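PDB 5GWA: beta-lactamase from Serratia marcescens, which probably hydrolyses beta-lactam antibiotics to substituted beta-amino acids, as a class A extended-spectrum enzyme, and is held here in complex with the inhibitor avibactam. Local coordinates for residues S77-N82 against D112-D117. Sequence-based numbering, arbitrary orientation. Where two conformers were deposited one is given.
With NXL ((2S,5R)-1-formyl-5-[(sulfooxy)amino]piperidine-2-carboxamide), chain B; NXL ((2S,5R)-1-formyl-5-[(sulfooxy)amino]piperidine-2-carboxamide), chain C.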
loop_
_atom_site.group_PDB
_atom_site.type_symbol
_atom_site.label_atom_id
_atom_site.label_comp_id
_atom_site.label_asym_id
_atom_site.label_seq_id
_atom_site.Cartn_x
_atom_site.Cartn_y
_atom_site.Cartn_z
ATOM N N SER A 77 0.583 11.068 -11.607
ATOM C CA SER A 77 0.367 11.650 -10.292
ATOM C C SER A 77 -0.943 11.210 -9.639
ATOM O O SER A 77 -1.087 11.382 -8.439
ATOM C CB SER A 77 0.440 13.176 -10.368
ATOM O OG SER A 77 -0.630 13.676 -11.130
ATOM N N ASP A 78 -1.845 10.603 -10.420
ATOM C CA ASP A 78 -3.093 10.007 -9.898
ATOM C C ASP A 78 -2.760 8.654 -9.254
ATOM O O ASP A 78 -3.609 8.108 -8.539
ATOM C CB ASP A 78 -4.130 9.712 -11.003
ATOM C CG ASP A 78 -4.804 10.951 -11.576
ATOM O OD1 ASP A 78 -5.045 11.894 -10.799
ATOM O OD2 ASP A 78 -5.027 10.981 -12.819
ATOM N N LEU A 79 -1.625 8.056 -9.638
ATOM C CA LEU A 79 -1.162 6.800 -9.030
ATOM C C LEU A 79 -0.047 7.053 -8.052
ATOM O O LEU A 79 1.126 6.879 -8.378
ATOM C CB LEU A 79 -0.734 5.806 -10.104
ATOM C CG LEU A 79 -1.809 5.420 -11.091
ATOM C CD1 LEU A 79 -1.325 4.534 -12.248
ATOM C CD2 LEU A 79 -2.939 4.696 -10.351
ATOM N N GLN A 80 -0.413 7.509 -6.861
ATOM C CA GLN A 80 0.563 7.838 -5.820
ATOM C C GLN A 80 1.198 6.570 -5.264
ATOM O O GLN A 80 0.525 5.555 -5.130
ATOM C CB GLN A 80 -0.106 8.613 -4.687
ATOM C CG GLN A 80 -0.752 9.917 -5.133
ATOM C CD GLN A 80 -1.365 10.685 -3.979
ATOM O OE1 GLN A 80 -2.000 10.108 -3.081
ATOM N NE2 GLN A 80 -1.188 12.002 -3.997
ATOM N N PRO A 81 2.486 6.637 -4.880
ATOM C CA PRO A 81 3.235 5.462 -4.396
ATOM C C PRO A 81 3.018 4.964 -2.953
ATOM O O PRO A 81 3.140 3.752 -2.731
ATOM C CB PRO A 81 4.699 5.891 -4.562
ATOM C CG PRO A 81 4.651 7.383 -4.479
ATOM C CD PRO A 81 3.392 7.750 -5.211
ATOM N N ASN A 82 2.756 5.841 -1.993
ATOM C CA ASN A 82 2.687 5.438 -0.567
ATOM C C ASN A 82 1.287 5.084 -0.141
ATOM O O ASN A 82 0.821 5.472 0.940
ATOM C CB ASN A 82 3.095 6.563 0.368
ATOM C CG ASN A 82 4.341 7.238 -0.062
ATOM O OD1 ASN A 82 5.415 6.912 0.424
ATOM N ND2 ASN A 82 4.202 8.260 -0.904
ATOM N N ASP A 112 -8.196 -0.825 -4.267
ATOM C CA ASP A 112 -7.214 0.182 -4.641
ATOM C C ASP A 112 -7.499 1.565 -4.090
ATOM O O ASP A 112 -8.621 2.102 -4.239
ATOM C CB ASP A 112 -7.124 0.259 -6.161
ATOM C CG ASP A 112 -5.871 0.932 -6.613
ATOM O OD1 ASP A 112 -5.817 2.149 -6.602
ATOM O OD2 ASP A 112 -4.938 0.220 -7.000
ATOM N N ASN A 113 -6.515 2.192 -3.460
ATOM C CA ASN A 113 -6.727 3.538 -2.901
ATOM C C ASN A 113 -6.635 4.632 -3.948
ATOM O O ASN A 113 -7.317 5.657 -3.822
ATOM C CB ASN A 113 -5.760 3.805 -1.765
ATOM C CG ASN A 113 -6.175 3.130 -0.471
ATOM O OD1 ASN A 113 -7.329 2.830 -0.258
ATOM N ND2 ASN A 113 -5.219 2.953 0.431
ATOM N N ASN A 114 -5.768 4.471 -4.953
ATOM C CA ASN A 114 -5.676 5.461 -6.026
ATOM C C ASN A 114 -6.939 5.465 -6.866
ATOM O O ASN A 114 -7.457 6.531 -7.220
ATOM C CB ASN A 114 -4.444 5.213 -6.877
ATOM C CG ASN A 114 -3.170 5.640 -6.186
ATOM O OD1 ASN A 114 -3.102 6.718 -5.575
ATOM N ND2 ASN A 114 -2.183 4.776 -6.221
ATOM N N GLY A 115 -7.456 4.272 -7.170
ATOM C CA GLY A 115 -8.706 4.164 -7.931
ATOM C C GLY A 115 -9.847 4.839 -7.184
ATOM O O GLY A 115 -10.681 5.578 -7.767
ATOM N N CYS A 116 -9.875 4.677 -5.871
ATOM C CA CYS A 116 -10.861 5.322 -5.024
ATOM C C CYS A 116 -10.830 6.852 -5.229
ATOM O O CYS A 116 -11.839 7.487 -5.536
ATOM C CB CYS A 116 -10.586 4.970 -3.566
ATOM S SG CYS A 116 -11.588 5.847 -2.357
ATOM N N ASP A 117 -9.660 7.435 -5.115
ATOM C CA ASP A 117 -9.552 8.875 -5.199
ATOM C C ASP A 117 -9.746 9.404 -6.604
ATOM O O ASP A 117 -10.330 10.481 -6.764
ATOM C CB ASP A 117 -8.250 9.361 -4.553
ATOM C CG ASP A 117 -8.260 9.221 -3.034
ATOM O OD1 ASP A 117 -9.253 8.752 -2.407
ATOM O OD2 ASP A 117 -7.235 9.591 -2.443
HETATM O OAC NXL B . 9.717 3.635 0.324
HETATM C CAN NXL B . 9.168 2.542 0.235
HETATM N N NXL B . 7.927 2.349 0.286
HETATM C CAJ NXL B . 7.341 1.093 -0.131
HETATM C CA NXL B . 7.041 3.460 0.607
HETATM C C NXL B . 6.291 3.329 1.888
HETATM O O NXL B . 6.309 2.300 2.539
HETATM N NAA NXL B . 5.498 4.363 2.182
HETATM C CB NXL B . 6.083 3.663 -0.538
HETATM C CAH NXL B . 5.451 2.380 -1.021
HETATM C CAO NXL B . 6.495 1.325 -1.360
HETATM N NAK NXL B . 7.336 1.576 -2.549
HETATM O OAL NXL B . 7.456 2.831 -2.931
HETATM S SAR NXL B . 8.703 3.140 -3.766
HETATM O OAD NXL B . 8.228 3.087 -5.112
HETATM O OAE NXL B . 9.251 4.446 -3.644
HETATM O OAG NXL B . 9.851 2.174 -3.120
HETATM O OAC NXL C . -9.487 0.079 4.210
HETATM C CAN NXL C . -8.999 0.182 3.090
HETATM N N NXL C . -7.769 0.208 2.835
HETATM C CAJ NXL C . -7.272 0.019 1.489
HETATM C CA NXL C . -6.811 0.259 3.931
HETATM C C NXL C . -5.993 1.502 4.008
HETATM O O NXL C . -6.021 2.343 3.128
HETATM N NAA NXL C . -5.133 1.546 5.029
HETATM C CB NXL C . -5.915 -0.950 3.849
HETATM C CAH NXL C . -5.378 -1.200 2.461
HETATM C CAO NXL C . -6.492 -1.272 1.425
HETATM N NAK NXL C . -7.389 -2.444 1.491
HETATM O OAL NXL C . -7.470 -3.060 2.651
HETATM S SAR NXL C . -8.749 -3.876 2.867
HETATM O OAD NXL C . -8.359 -5.207 2.524
HETATM O OAE NXL C . -9.222 -3.988 4.202
HETATM O OAG NXL C . -9.902 -2.996 2.117
HETATM O O HOH W 1 -5.553 9.059 -6.918
#
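Asn114 presents its side-chain amide to the backbone of Gln80 and grips it at both ends. ND2 gives a nearly straight hydrogen bond (168°) to Gln80 O at 3.0 Å, reaching a lone pair in the carbonyl plane while the acceptor lies almost in the plane of the Asn114 amide. OD1 takes a weak, bent bond from Gln80 N at 3.1 Å. Asparagine suits this place because one flat group both donates and accepts, matching the N-H and C=O of a single residue in an extended loop; the pair of bonds fixes the amide's rotation, and ND2 also bonds to Ser85 OG. With CB directed toward the loop and CG anti to its own carbonyl carbon (chi1 -75°), the amide is set against the backbone of Gln80. A water adds a bridge, donating to Asp78 O (2.7 Å) and, more loosely, to Asn114 O.

Nonpolar packing is slight: Leu79 CD2 rests on Asn114 CB at 3.8 Å. Leucine suits this buried site, where it also packs on Leu87.

The helix start is secured by Asp112, the N-cap, whose carboxylate suits a first-turn N-H: OD1 accepts from Gly115 N at 2.7 Å, and OD2 is held by Ser85 OG and Leu87 N. Next to Asn114, Asn113 serves the active site: its ND2 donates to the carboxamide oxygen O of the chain C avibactam (2.9 Å), and its OD1 receives Lys50 NZ. Ser111, Asp112 and Asn113 form the SDN motif of class A beta-lactamases, and the contact, beside pocket residue Asn113, ties the helix that begins at the motif's asparagine to the loop between strand 71-74 and helix 86-90.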